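Local coordinates for CRP-like protein Clp (Xanthomonas campestris pv. campestris, PDB 3IWZ), which regulates virulence factor production as a dimeric DNA-binding activator and repressor of many genes, and binds cyclic di-GMP, which appears to abolish its DNA binding, at residues Thr43-Pro48 against Leu102-Gln107; Tyr57-Ser62 against Glu109-Ser114; Val63-Glu68 against Gly78-Gly83. One frame throughout, in Å; residues are numbered along the deposited sequence.

Contact 1: Thr43-Pro48 against Leu102-Gln107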
ATOM      1  N   THR D  43       8.937   1.926 -21.765  1.00 37.61           N
ATOM      2  CA  THR D  43       7.622   2.239 -22.289  1.00 38.80           C
ATOM      3  C   THR D  43       6.606   2.322 -21.150  1.00 38.22           C
ATOM      4  O   THR D  43       6.401   1.347 -20.428  1.00 36.44           O
ATOM      5  CB  THR D  43       7.141   1.149 -23.250  1.00 40.27           C
ATOM      6  OG1 THR D  43       8.154   0.882 -24.228  1.00 45.48           O
ATOM      7  CG2 THR D  43       5.863   1.583 -23.936  1.00 41.22           C
ATOM      8  N   ASP D  44       5.982   3.481 -20.983  1.00 34.98           N
ATOM      9  CA  ASP D  44       4.972   3.625 -19.947  1.00 36.61           C
ATOM     10  C   ASP D  44       3.685   2.979 -20.489  1.00 35.70           C
ATOM     11  O   ASP D  44       2.973   3.582 -21.284  1.00 37.05           O
ATOM     12  CB  ASP D  44       4.751   5.115 -19.632  1.00 35.89           C
ATOM     13  CG  ASP D  44       5.872   5.713 -18.774  1.00 36.92           C
ATOM     14  OD1 ASP D  44       6.853   5.009 -18.459  1.00 37.71           O
ATOM     15  OD2 ASP D  44       5.772   6.899 -18.405  1.00 38.11           O
ATOM     16  N   VAL D  45       3.396   1.749 -20.071  1.00 35.79           N
ATOM     17  CA  VAL D  45       2.208   1.038 -20.546  1.00 35.77           C
ATOM     18  C   VAL D  45       0.899   1.798 -20.315  1.00 36.44           C
ATOM     19  O   VAL D  45      -0.044   1.661 -21.092  1.00 37.60           O
ATOM     20  CB  VAL D  45       2.096  -0.363 -19.919  1.00 36.58           C
ATOM     21  CG1 VAL D  45       0.977  -1.144 -20.609  1.00 36.07           C
ATOM     22  CG2 VAL D  45       3.426  -1.103 -20.046  1.00 33.82           C
ATOM     23  N   PHE D  46       0.831   2.568 -19.230  1.00 35.32           N
ATOM     24  CA  PHE D  46      -0.324   3.414 -18.934  1.00 34.34           C
ATOM     25  C   PHE D  46       0.039   4.418 -17.842  1.00 35.10           C
ATOM     26  O   PHE D  46       0.835   4.120 -16.940  1.00 32.85           O
ATOM     27  CB  PHE D  46      -1.597   2.600 -18.580  1.00 32.78           C
ATOM     28  CG  PHE D  46      -1.537   1.846 -17.280  1.00 30.43           C
ATOM     29  CD1 PHE D  46      -1.373   2.511 -16.071  1.00 28.86           C
ATOM     30  CD2 PHE D  46      -1.682   0.469 -17.266  1.00 29.28           C
ATOM     31  CE1 PHE D  46      -1.355   1.819 -14.872  1.00 29.49           C
ATOM     32  CE2 PHE D  46      -1.665  -0.236 -16.067  1.00 31.88           C
ATOM     33  CZ  PHE D  46      -1.501   0.440 -14.869  1.00 29.40           C
ATOM     34  N   ARG D  47      -0.530   5.617 -17.949  1.00 34.68           N
ATOM     35  CA  ARG D  47      -0.255   6.695 -17.008  1.00 36.80           C
ATOM     36  C   ARG D  47      -1.535   7.128 -16.288  1.00 38.78           C
ATOM     37  O   ARG D  47      -2.644   6.834 -16.740  1.00 38.77           O
ATOM     38  CB  ARG D  47       0.363   7.870 -17.770  1.00 38.52           C
ATOM     39  CG  ARG D  47       1.344   7.418 -18.848  1.00 41.36           C
ATOM     40  CD  ARG D  47       2.221   8.536 -19.389  1.00 45.91           C
ATOM     41  NE  ARG D  47       3.223   8.948 -18.414  1.00 48.20           N
ATOM     42  CZ  ARG D  47       3.089   9.992 -17.608  1.00 50.02           C
ATOM     43  NH1 ARG D  47       1.996  10.743 -17.669  1.00 52.37           N
ATOM     44  NH2 ARG D  47       4.041  10.275 -16.733  1.00 50.75           N
ATOM     45  N   PRO D  48      -1.402   7.824 -15.147  1.00 39.57           N
ATOM     46  CA  PRO D  48      -2.629   8.238 -14.456  1.00 40.24           C
ATOM     47  C   PRO D  48      -3.531   8.975 -15.434  1.00 41.21           C
ATOM     48  O   PRO D  48      -3.068   9.853 -16.159  1.00 41.81           O
ATOM     49  CB  PRO D  48      -2.109   9.148 -13.342  1.00 37.66           C
ATOM     50  CG  PRO D  48      -0.766   8.577 -13.046  1.00 38.77           C
ATOM     51  CD  PRO D  48      -0.207   8.291 -14.422  1.00 38.49           C
ATOM     52  N   LEU D 102       2.641   2.575 -15.089  1.00 28.87           N
ATOM     53  CA  LEU D 102       3.150   1.217 -15.263  1.00 28.98           C
ATOM     54  C   LEU D 102       4.212   1.369 -16.352  1.00 30.90           C
ATOM     55  O   LEU D 102       3.889   1.592 -17.524  1.00 30.45           O
ATOM     56  CB  LEU D 102       2.057   0.266 -15.741  1.00 28.85           C
ATOM     57  CG  LEU D 102       2.545  -1.127 -16.148  1.00 26.85           C
ATOM     58  CD1 LEU D 102       3.130  -1.846 -14.932  1.00 27.66           C
ATOM     59  CD2 LEU D 102       1.394  -1.927 -16.744  1.00 26.24           C
ATOM     60  N   ARG D 103       5.474   1.245 -15.962  1.00 31.33           N
ATOM     61  CA  ARG D 103       6.590   1.434 -16.880  1.00 31.66           C
ATOM     62  C   ARG D 103       7.519   0.224 -16.976  1.00 34.11           C
ATOM     63  O   ARG D 103       8.010  -0.278 -15.963  1.00 36.60           O
ATOM     64  CB  ARG D 103       7.353   2.683 -16.421  1.00 32.80           C
ATOM     65  CG  ARG D 103       8.705   2.952 -17.043  1.00 34.97           C
ATOM     66  CD  ARG D 103       9.327   4.181 -16.376  1.00 33.89           C
ATOM     67  NE  ARG D 103       8.522   5.386 -16.594  1.00 35.37           N
ATOM     68  CZ  ARG D 103       8.676   6.528 -15.926  1.00 32.90           C
ATOM     69  NH1 ARG D 103       9.603   6.641 -14.979  1.00 32.77           N
ATOM     70  NH2 ARG D 103       7.903   7.563 -16.210  1.00 29.43           N
ATOM     71  N   THR D 104       7.745  -0.256 -18.198  1.00 34.37           N
ATOM     72  CA  THR D 104       8.643  -1.392 -18.425  1.00 35.23           C
ATOM     73  C   THR D 104      10.075  -0.945 -18.118  1.00 34.68           C
ATOM     74  O   THR D 104      10.475   0.158 -18.481  1.00 34.06           O
ATOM     75  CB  THR D 104       8.602  -1.874 -19.895  1.00 36.27           C
ATOM     76  OG1 THR D 104       9.038  -0.811 -20.762  1.00 38.06           O
ATOM     77  CG2 THR D 104       7.193  -2.313 -20.281  1.00 33.25           C
ATOM     78  N   ARG D 105      10.845  -1.795 -17.448  1.00 36.29           N
ATOM     79  CA  ARG D 105      12.229  -1.454 -17.118  1.00 38.07           C
ATOM     80  C   ARG D 105      13.140  -2.165 -18.102  1.00 38.88           C
ATOM     81  O   ARG D 105      14.312  -1.824 -18.245  1.00 38.92           O
ATOM     82  CB  ARG D 105      12.573  -1.897 -15.704  1.00 38.76           C
ATOM     83  CG  ARG D 105      11.694  -1.325 -14.616  1.00 43.25           C
ATOM     84  CD  ARG D 105      12.076  -1.951 -13.287  1.00 43.51           C
ATOM     85  NE  ARG D 105      13.475  -1.679 -12.976  1.00 44.80           N
ATOM     86  CZ  ARG D 105      14.351  -2.608 -12.610  1.00 44.79           C
ATOM     87  NH1 ARG D 105      13.970  -3.873 -12.511  1.00 44.62           N
ATOM     88  NH2 ARG D 105      15.606  -2.273 -12.342  1.00 44.94           N
ATOM     89  N   THR D 106      12.577  -3.168 -18.765  1.00 40.55           N
ATOM     90  CA  THR D 106      13.275  -3.960 -19.769  1.00 42.43           C
ATOM     91  C   THR D 106      12.234  -4.282 -20.825  1.00 43.80           C
ATOM     92  O   THR D 106      11.097  -3.813 -20.748  1.00 45.35           O
ATOM     93  CB  THR D 106      13.800  -5.301 -19.195  1.00 42.71           C
ATOM     94  OG1 THR D 106      12.694  -6.112 -18.788  1.00 41.21           O
ATOM     95  CG2 THR D 106      14.714  -5.067 -18.005  1.00 43.93           C
ATOM     96  N   GLN D 107      12.618  -5.073 -21.818  1.00 44.86           N
ATOM     97  CA  GLN D 107      11.673  -5.469 -22.852  1.00 46.23           C
ATOM     98  C   GLN D 107      10.716  -6.423 -22.131  1.00 44.91           C
ATOM     99  O   GLN D 107      11.156  -7.254 -21.342  1.00 45.47           O
ATOM    100  CB  GLN D 107      12.411  -6.183 -23.987  1.00 46.43           C
ATOM    101  CG  GLN D 107      11.603  -6.376 -25.259  1.00 50.39           C
ATOM    102  CD  GLN D 107      12.491  -6.479 -26.494  1.00 53.92           C
ATOM    103  OE1 GLN D 107      12.486  -7.494 -27.193  1.00 54.22           O
ATOM    104  NE2 GLN D 107      13.262  -5.424 -26.763  1.00 53.09           N
TER
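L102 lies under the aromatic ring of F46, its CB over the ring centre at 3.7 Å from the centroid, a CH-pi contact only 12° off the ring normal. The same leucine's CD2 touches both F46 CE2 and V45 CB, the latter at 3.6 Å. V45 stands alongside L102; V45 and T104 cross at about a right angle, their CG2 methyls meeting. This apolar half is the tightly packed part; Y56 and V63 continue it.

The other half is polar and partly exposed. R103 grips D44 side-on, NE to OD1 at 2.5 Å, short for such a bond, and NH2 to OD2 at 3.1 Å, both through syn lone pairs, with carboxylate and guanidinium planes only 14° apart. A bend at chi3 (-63°) in an otherwise extended arginine chain turns its guanidinium into line with the aspartate. The anti lone pair of OD2 takes R47 NE at 3.3 Å, and E74 gives R103 NH2 a second acidic partner.

Here strand 44-46 edges an antiparallel sheet of the cyclic nucleotide-binding beta-roll. L102 N donates to F46 O (3.0 Å), while T104 N donates to T43 O; T104 OG1 receives T43 N at 2.9 Å and is also hydrogen-bonded to P40 O. With two nitrogens of R103 set one to each oxygen, and R47 NE on OD2 as well, D44 is held against rotation, and the two arginines around it would be expected to stabilise its ionised form.

Contact 2: Tyr57-Ser62 against Glu109-Ser114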
ATOM      1  N   TYR D  57      -0.832  -9.134 -16.810  1.00 37.42           N
ATOM      2  CA  TYR D  57      -0.103 -10.225 -16.181  1.00 37.59           C
ATOM      3  C   TYR D  57       1.276 -10.211 -16.838  1.00 38.11           C
ATOM      4  O   TYR D  57       1.385 -10.359 -18.055  1.00 38.84           O
ATOM      5  CB  TYR D  57      -0.793 -11.558 -16.453  1.00 37.98           C
ATOM      6  CG  TYR D  57      -0.020 -12.752 -15.952  1.00 39.49           C
ATOM      7  CD1 TYR D  57      -0.211 -13.245 -14.663  1.00 42.26           C
ATOM      8  CD2 TYR D  57       0.917 -13.381 -16.763  1.00 41.91           C
ATOM      9  CE1 TYR D  57       0.516 -14.338 -14.196  1.00 43.40           C
ATOM     10  CE2 TYR D  57       1.647 -14.474 -16.310  1.00 42.80           C
ATOM     11  CZ  TYR D  57       1.441 -14.947 -15.028  1.00 43.49           C
ATOM     12  OH  TYR D  57       2.161 -16.028 -14.586  1.00 45.88           O
ATOM     13  N   VAL D  58       2.317 -10.002 -16.036  1.00 37.02           N
ATOM     14  CA  VAL D  58       3.683  -9.963 -16.539  1.00 35.56           C
ATOM     15  C   VAL D  58       4.180 -11.365 -16.872  1.00 37.69           C
ATOM     16  O   VAL D  58       4.460 -12.160 -15.977  1.00 37.67           O
ATOM     17  CB  VAL D  58       4.665  -9.362 -15.501  1.00 34.25           C
ATOM     18  CG1 VAL D  58       6.053  -9.258 -16.109  1.00 31.24           C
ATOM     19  CG2 VAL D  58       4.180  -8.008 -15.021  1.00 27.60           C
ATOM     20  N   ILE D  59       4.292 -11.661 -18.163  1.00 38.45           N
ATOM     21  CA  ILE D  59       4.765 -12.966 -18.602  1.00 39.35           C
ATOM     22  C   ILE D  59       6.287 -13.022 -18.557  1.00 39.72           C
ATOM     23  O   ILE D  59       6.877 -14.019 -18.131  1.00 41.53           O
ATOM     24  CB  ILE D  59       4.277 -13.289 -20.032  1.00 39.49           C
ATOM     25  CG1 ILE D  59       2.776 -13.601 -20.001  1.00 38.74           C
ATOM     26  CG2 ILE D  59       5.067 -14.472 -20.598  1.00 40.28           C
ATOM     27  CD1 ILE D  59       2.190 -14.056 -21.322  1.00 40.37           C
ATOM     28  N   SER D  60       6.917 -11.947 -19.005  1.00 38.60           N
ATOM     29  CA  SER D  60       8.363 -11.857 -19.003  1.00 38.09           C
ATOM     30  C   SER D  60       8.700 -10.388 -18.960  1.00 35.95           C
ATOM     31  O   SER D  60       7.940  -9.556 -19.442  1.00 37.12           O
ATOM     32  CB  SER D  60       8.961 -12.472 -20.272  1.00 40.23           C
ATOM     33  OG  SER D  60       8.812 -11.607 -21.389  1.00 39.76           O
ATOM     34  N   GLY D  61       9.841 -10.072 -18.379  1.00 34.41           N
ATOM     35  CA  GLY D  61      10.241  -8.688 -18.305  1.00 34.80           C
ATOM     36  C   GLY D  61      10.136  -8.130 -16.904  1.00 35.18           C
ATOM     37  O   GLY D  61       9.732  -8.802 -15.953  1.00 31.20           O
ATOM     38  N   SER D  62      10.514  -6.870 -16.790  1.00 37.27           N
ATOM     39  CA  SER D  62      10.492  -6.178 -15.520  1.00 38.20           C
ATOM     40  C   SER D  62       9.774  -4.846 -15.752  1.00 38.18           C
ATOM     41  O   SER D  62      10.042  -4.150 -16.737  1.00 38.16           O
ATOM     42  CB  SER D  62      11.937  -5.959 -15.046  1.00 38.29           C
ATOM     43  OG  SER D  62      12.004  -5.479 -13.717  1.00 42.24           O
ATOM     44  N   GLU D 109       6.879  -8.938 -22.008  1.00 41.49           N
ATOM     45  CA  GLU D 109       5.778  -9.652 -22.631  1.00 42.25           C
ATOM     46  C   GLU D 109       4.670  -9.561 -21.576  1.00 40.88           C
ATOM     47  O   GLU D 109       4.834 -10.046 -20.460  1.00 40.46           O
ATOM     48  CB  GLU D 109       6.131 -11.121 -22.886  1.00 42.60           C
ATOM     49  CG  GLU D 109       5.675 -11.611 -24.254  1.00 47.07           C
ATOM     50  CD  GLU D 109       5.174 -13.041 -24.248  1.00 48.66           C
ATOM     51  OE1 GLU D 109       5.913 -13.937 -23.779  1.00 50.20           O
ATOM     52  OE2 GLU D 109       4.040 -13.267 -24.724  1.00 47.34           O
ATOM     53  N   LEU D 110       3.567  -8.905 -21.914  1.00 41.03           N
ATOM     54  CA  LEU D 110       2.460  -8.760 -20.976  1.00 40.83           C
ATOM     55  C   LEU D 110       1.177  -9.289 -21.587  1.00 41.59           C
ATOM     56  O   LEU D 110       0.850  -8.975 -22.727  1.00 41.91           O
ATOM     57  CB  LEU D 110       2.255  -7.287 -20.599  1.00 39.16           C
ATOM     58  CG  LEU D 110       3.453  -6.513 -20.035  1.00 38.99           C
ATOM     59  CD1 LEU D 110       3.041  -5.088 -19.731  1.00 37.15           C
ATOM     60  CD2 LEU D 110       3.972  -7.194 -18.786  1.00 37.37           C
ATOM     61  N   ALA D 111       0.455 -10.099 -20.826  1.00 43.20           N
ATOM     62  CA  ALA D 111      -0.805 -10.646 -21.288  1.00 45.40           C
ATOM     63  C   ALA D 111      -1.902  -9.804 -20.654  1.00 46.92           C
ATOM     64  O   ALA D 111      -1.974  -9.706 -19.432  1.00 51.33           O
ATOM     65  CB  ALA D 111      -0.939 -12.100 -20.854  1.00 45.54           C
ATOM     66  N   GLU D 112      -2.746  -9.188 -21.474  1.00 47.08           N
ATOM     67  CA  GLU D 112      -3.825  -8.368 -20.948  1.00 47.20           C
ATOM     68  C   GLU D 112      -5.206  -8.972 -21.189  1.00 47.39           C
ATOM     69  O   GLU D 112      -5.419  -9.720 -22.149  1.00 46.62           O
ATOM     70  CB  GLU D 112      -3.771  -6.949 -21.536  1.00 48.45           C
ATOM     71  CG  GLU D 112      -3.876  -6.868 -23.048  1.00 52.12           C
ATOM     72  CD  GLU D 112      -4.140  -5.450 -23.540  1.00 53.61           C
ATOM     73  OE1 GLU D 112      -4.037  -5.224 -24.764  1.00 55.38           O
ATOM     74  OE2 GLU D 112      -4.463  -4.566 -22.712  1.00 52.37           O
ATOM     75  N   ILE D 113      -6.130  -8.649 -20.289  1.00 47.23           N
ATOM     76  CA  ILE D 113      -7.511  -9.113 -20.363  1.00 47.92           C
ATOM     77  C   ILE D 113      -8.402  -8.083 -19.678  1.00 47.48           C
ATOM     78  O   ILE D 113      -8.081  -7.589 -18.589  1.00 47.42           O
ATOM     79  CB  ILE D 113      -7.699 -10.487 -19.672  1.00 47.44           C
ATOM     80  CG1 ILE D 113      -9.089 -11.042 -20.009  1.00 46.00           C
ATOM     81  CG2 ILE D 113      -7.557 -10.341 -18.153  1.00 45.84           C
ATOM     82  CD1 ILE D 113      -9.270 -12.506 -19.656  1.00 45.09           C
ATOM     83  N   SER D 114      -9.516  -7.752 -20.324  1.00 47.53           N
ATOM     84  CA  SER D 114     -10.445  -6.765 -19.784  1.00 47.52           C
ATOM     85  C   SER D 114     -11.082  -7.279 -18.504  1.00 47.50           C
ATOM     86  O   SER D 114     -11.307  -8.483 -18.352  1.00 47.20           O
ATOM     87  CB  SER D 114     -11.541  -6.454 -20.804  1.00 49.11           C
ATOM     88  OG  SER D 114     -12.375  -7.581 -21.016  1.00 50.81           O
TER
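A single carbonyl, E109 O, receives two consecutive backbone N-H groups, those of I59 at 2.9 Å and S60 at 3.2 Å. The S60 bond lies in the carbonyl plane on a lone pair, whereas I59 N is tilted 18° from that plane. This is a classic beta bulge: I59 and S60 both face E109, and the register slips by one residue. Beyond it the pairing resumes with E109 N donating to S60 O at 2.8 Å.

The bulge turns the I59 side chain toward the partner strand, crossing E109 obliquely. With CG1 anti to the carbonyl carbon (chi1 -73°), its two branches spread over the opposite strand: CD1 rests on A111 CB at 3.7 Å, and CG2 approaches the E109 carboxylate, which forms a salt bridge with R36.

In the beta-roll of the cyclic nucleotide-binding domain, strands 54-58 and 108-114 are central neighbours of one antiparallel sheet, and the corner at residue 59 takes the chain out of it. Before that corner the pairing is regular, with Y57 and A111 joined by two backbone bonds of 2.9 Å.

V58 and L110 form the next, non-hydrogen-bonded pair, their side chains alongside one another and pointing the same way. L110 CD2 leans back over the V58 backbone, 3.6 Å from its CA, and also touches CG2 of that valine. On the face shared by Y57 and A111, the tyrosine ring runs away from the partner strand toward I27, F30 and L31 of helix 24-32, with F85 meeting it edge-to-face.

Contact 3: Val63-Glu68 against Gly78-Gly83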
ATOM      1  N   VAL D  63       8.842  -4.525 -14.859  1.00 37.66           N
ATOM      2  CA  VAL D  63       8.083  -3.284 -14.923  1.00 36.52           C
ATOM      3  C   VAL D  63       8.183  -2.556 -13.588  1.00 36.85           C
ATOM      4  O   VAL D  63       8.659  -3.097 -12.589  1.00 38.84           O
ATOM      5  CB  VAL D  63       6.581  -3.531 -15.224  1.00 36.08           C
ATOM      6  CG1 VAL D  63       6.412  -4.170 -16.606  1.00 33.12           C
ATOM      7  CG2 VAL D  63       5.981  -4.417 -14.153  1.00 34.14           C
ATOM      8  N   SER D  64       7.741  -1.311 -13.570  1.00 34.85           N
ATOM      9  CA  SER D  64       7.781  -0.550 -12.344  1.00 34.34           C
ATOM     10  C   SER D  64       6.435   0.144 -12.202  1.00 33.14           C
ATOM     11  O   SER D  64       5.794   0.464 -13.200  1.00 30.60           O
ATOM     12  CB  SER D  64       8.905   0.487 -12.395  1.00 33.53           C
ATOM     13  OG  SER D  64       8.616   1.502 -13.342  1.00 37.21           O
ATOM     14  N   ILE D  65       6.001   0.339 -10.962  1.00 31.63           N
ATOM     15  CA  ILE D  65       4.750   1.040 -10.690  1.00 30.79           C
ATOM     16  C   ILE D  65       5.199   2.364 -10.092  1.00 30.42           C
ATOM     17  O   ILE D  65       5.880   2.389  -9.068  1.00 31.48           O
ATOM     18  CB  ILE D  65       3.862   0.299  -9.674  1.00 27.88           C
ATOM     19  CG1 ILE D  65       3.412  -1.054 -10.238  1.00 28.91           C
ATOM     20  CG2 ILE D  65       2.655   1.155  -9.322  1.00 25.49           C
ATOM     21  CD1 ILE D  65       2.486  -0.970 -11.431  1.00 35.31           C
ATOM     22  N   ILE D  66       4.828   3.460 -10.740  1.00 30.47           N
ATOM     23  CA  ILE D  66       5.231   4.777 -10.287  1.00 30.75           C
ATOM     24  C   ILE D  66       4.039   5.683 -10.004  1.00 34.46           C
ATOM     25  O   ILE D  66       3.033   5.642 -10.709  1.00 34.36           O
ATOM     26  CB  ILE D  66       6.137   5.453 -11.352  1.00 29.15           C
ATOM     27  CG1 ILE D  66       7.120   4.423 -11.921  1.00 29.87           C
ATOM     28  CG2 ILE D  66       6.909   6.617 -10.726  1.00 27.49           C
ATOM     29  CD1 ILE D  66       8.164   5.005 -12.867  1.00 32.38           C
ATOM     30  N   ALA D  67       4.158   6.500  -8.963  1.00 38.69           N
ATOM     31  CA  ALA D  67       3.103   7.442  -8.592  1.00 41.08           C
ATOM     32  C   ALA D  67       3.610   8.840  -8.915  1.00 44.01           C
ATOM     33  O   ALA D  67       4.801   9.121  -8.773  1.00 43.98           O
ATOM     34  CB  ALA D  67       2.788   7.330  -7.100  1.00 41.49           C
ATOM     35  N   GLU D  68       2.709   9.711  -9.358  1.00 46.95           N
ATOM     36  CA  GLU D  68       3.075  11.074  -9.702  1.00 50.71           C
ATOM     37  C   GLU D  68       2.486  12.076  -8.722  1.00 52.78           C
ATOM     38  O   GLU D  68       1.494  11.794  -8.052  1.00 53.20           O
ATOM     39  CB  GLU D  68       2.571  11.432 -11.104  1.00 52.45           C
ATOM     40  CG  GLU D  68       3.325  10.802 -12.252  1.00 54.73           C
ATOM     41  CD  GLU D  68       3.488  11.763 -13.424  1.00 56.37           C
ATOM     42  OE1 GLU D  68       2.482  12.402 -13.808  1.00 55.26           O
ATOM     43  OE2 GLU D  68       4.621  11.872 -13.960  1.00 56.53           O
ATOM     44  N   GLY D  78       7.698   0.223  -6.615  1.00 31.37           N
ATOM     45  CA  GLY D  78       8.193  -1.137  -6.709  1.00 32.79           C
ATOM     46  C   GLY D  78       8.456  -1.672  -8.108  1.00 33.38           C
ATOM     47  O   GLY D  78       8.001  -1.113  -9.111  1.00 32.80           O
ATOM     48  N   TYR D  79       9.216  -2.760  -8.164  1.00 32.22           N
ATOM     49  CA  TYR D  79       9.538  -3.420  -9.418  1.00 34.04           C
ATOM     50  C   TYR D  79       8.827  -4.752  -9.356  1.00 34.74           C
ATOM     51  O   TYR D  79       8.610  -5.293  -8.273  1.00 35.76           O
ATOM     52  CB  TYR D  79      11.045  -3.657  -9.557  1.00 35.42           C
ATOM     53  CG  TYR D  79      11.878  -2.396  -9.524  1.00 36.70           C
ATOM     54  CD1 TYR D  79      11.456  -1.238 -10.177  1.00 35.81           C
ATOM     55  CD2 TYR D  79      13.117  -2.378  -8.880  1.00 37.73           C
ATOM     56  CE1 TYR D  79      12.247  -0.092 -10.194  1.00 35.39           C
ATOM     57  CE2 TYR D  79      13.920  -1.236  -8.896  1.00 37.81           C
ATOM     58  CZ  TYR D  79      13.478  -0.101  -9.554  1.00 36.14           C
ATOM     59  OH  TYR D  79      14.276   1.015  -9.577  1.00 36.41           O
ATOM     60  N   PHE D  80       8.461  -5.287 -10.511  1.00 34.39           N
ATOM     61  CA  PHE D  80       7.755  -6.550 -10.534  1.00 34.31           C
ATOM     62  C   PHE D  80       8.164  -7.393 -11.733  1.00 35.60           C
ATOM     63  O   PHE D  80       8.347  -6.876 -12.833  1.00 36.92           O
ATOM     64  CB  PHE D  80       6.256  -6.271 -10.550  1.00 31.87           C
ATOM     65  CG  PHE D  80       5.803  -5.383  -9.427  1.00 29.35           C
ATOM     66  CD1 PHE D  80       5.520  -5.914  -8.176  1.00 28.06           C
ATOM     67  CD2 PHE D  80       5.677  -4.007  -9.617  1.00 27.23           C
ATOM     68  CE1 PHE D  80       5.118  -5.101  -7.132  1.00 26.79           C
ATOM     69  CE2 PHE D  80       5.275  -3.182  -8.580  1.00 26.38           C
ATOM     70  CZ  PHE D  80       4.995  -3.729  -7.330  1.00 27.50           C
ATOM     71  N   GLY D  81       8.306  -8.694 -11.511  1.00 36.42           N
ATOM     72  CA  GLY D  81       8.701  -9.582 -12.587  1.00 36.11           C
ATOM     73  C   GLY D  81       7.628 -10.581 -12.985  1.00 38.13           C
ATOM     74  O   GLY D  81       6.432 -10.411 -12.699  1.00 36.54           O
ATOM     75  N   SER D  82       8.079 -11.633 -13.655  1.00 37.08           N
ATOM     76  CA  SER D  82       7.220 -12.702 -14.127  1.00 39.00           C
ATOM     77  C   SER D  82       6.258 -13.174 -13.040  1.00 36.50           C
ATOM     78  O   SER D  82       6.643 -13.329 -11.884  1.00 35.87           O
ATOM     79  CB  SER D  82       8.083 -13.876 -14.599  1.00 40.89           C
ATOM     80  OG  SER D  82       9.130 -13.413 -15.433  1.00 45.75           O
ATOM     81  N   GLY D  83       5.008 -13.397 -13.434  1.00 36.26           N
ATOM     82  CA  GLY D  83       3.993 -13.860 -12.505  1.00 34.69           C
ATOM     83  C   GLY D  83       3.167 -12.776 -11.834  1.00 34.51           C
ATOM     84  O   GLY D  83       2.153 -13.068 -11.204  1.00 35.50           O
TER
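V63 O accepts the N-H of F80 at 3.0 Å and also receives a CA-H...O contact from Y79 CA at 3.3 Å, two approaches from consecutive residues of the facing strand. The setting is the beta hairpin of strands 63-68 and 74-80, at one edge of an antiparallel sheet in the beta-roll of the cyclic nucleotide-binding domain. The strand segments run at 150° to each other.

V63 and F80 are a hydrogen-bonded pair: V63 N returns a bond to F80 O at 3.1 Å, the straighter of the two (N-H...O 167°). Further along, I65 N donates to G78 O at 3.1 Å, the third backbone bond, and S64 CA approaches the same oxygen in a CA-H...O contact of 3.3 Å. G78 takes part through its backbone alone.

Side chains divide between two faces. On that of V63, I65 and F80, the side chains of F80 and I65 cross at about a right angle. F80 CG is anti to its carbonyl carbon (chi1 -54°), which carries the ring back along the hairpin until CE2 is 3.3 Å from I65 CG1. R144, in the long helix 130-157, makes a cation-pi contact with this ring.

The other face carries S64 and Y79. S64 OG is hydrogen-bonded to R103 O of the next strand, while the tyrosine hydroxyl bonds to E192 of helix 190-197 in the predicted helix-turn-helix; R105 makes a cation-pi contact with its ring. Between the pair, S64 CB meets the edge of the Y79 ring in its plane, 3.8 Å from CD1.

All three contacts belong to the cyclic nucleotide-binding domain. Contacts 1 and 3 share one antiparallel sheet, ordered 44-46, 101-104, 63-68, 74-80, with centres about 8 Å apart; a backbone bond from S64 N to R103 O joins their middle strands. Contact 2 pairs strands 54-58 and 108-114 of the other sheet, its centre about 11 Å from contact 1 and 12 Å from contact 3. Along the chain the segments of contacts 1 and 2 alternate, whereas both segments of contact 3 fall between those of each. Residues 59-62 and 105-107 are the crossings from one sheet to the other, and the hairpin of contact 3 lies beside the long helix and the DNA-binding region.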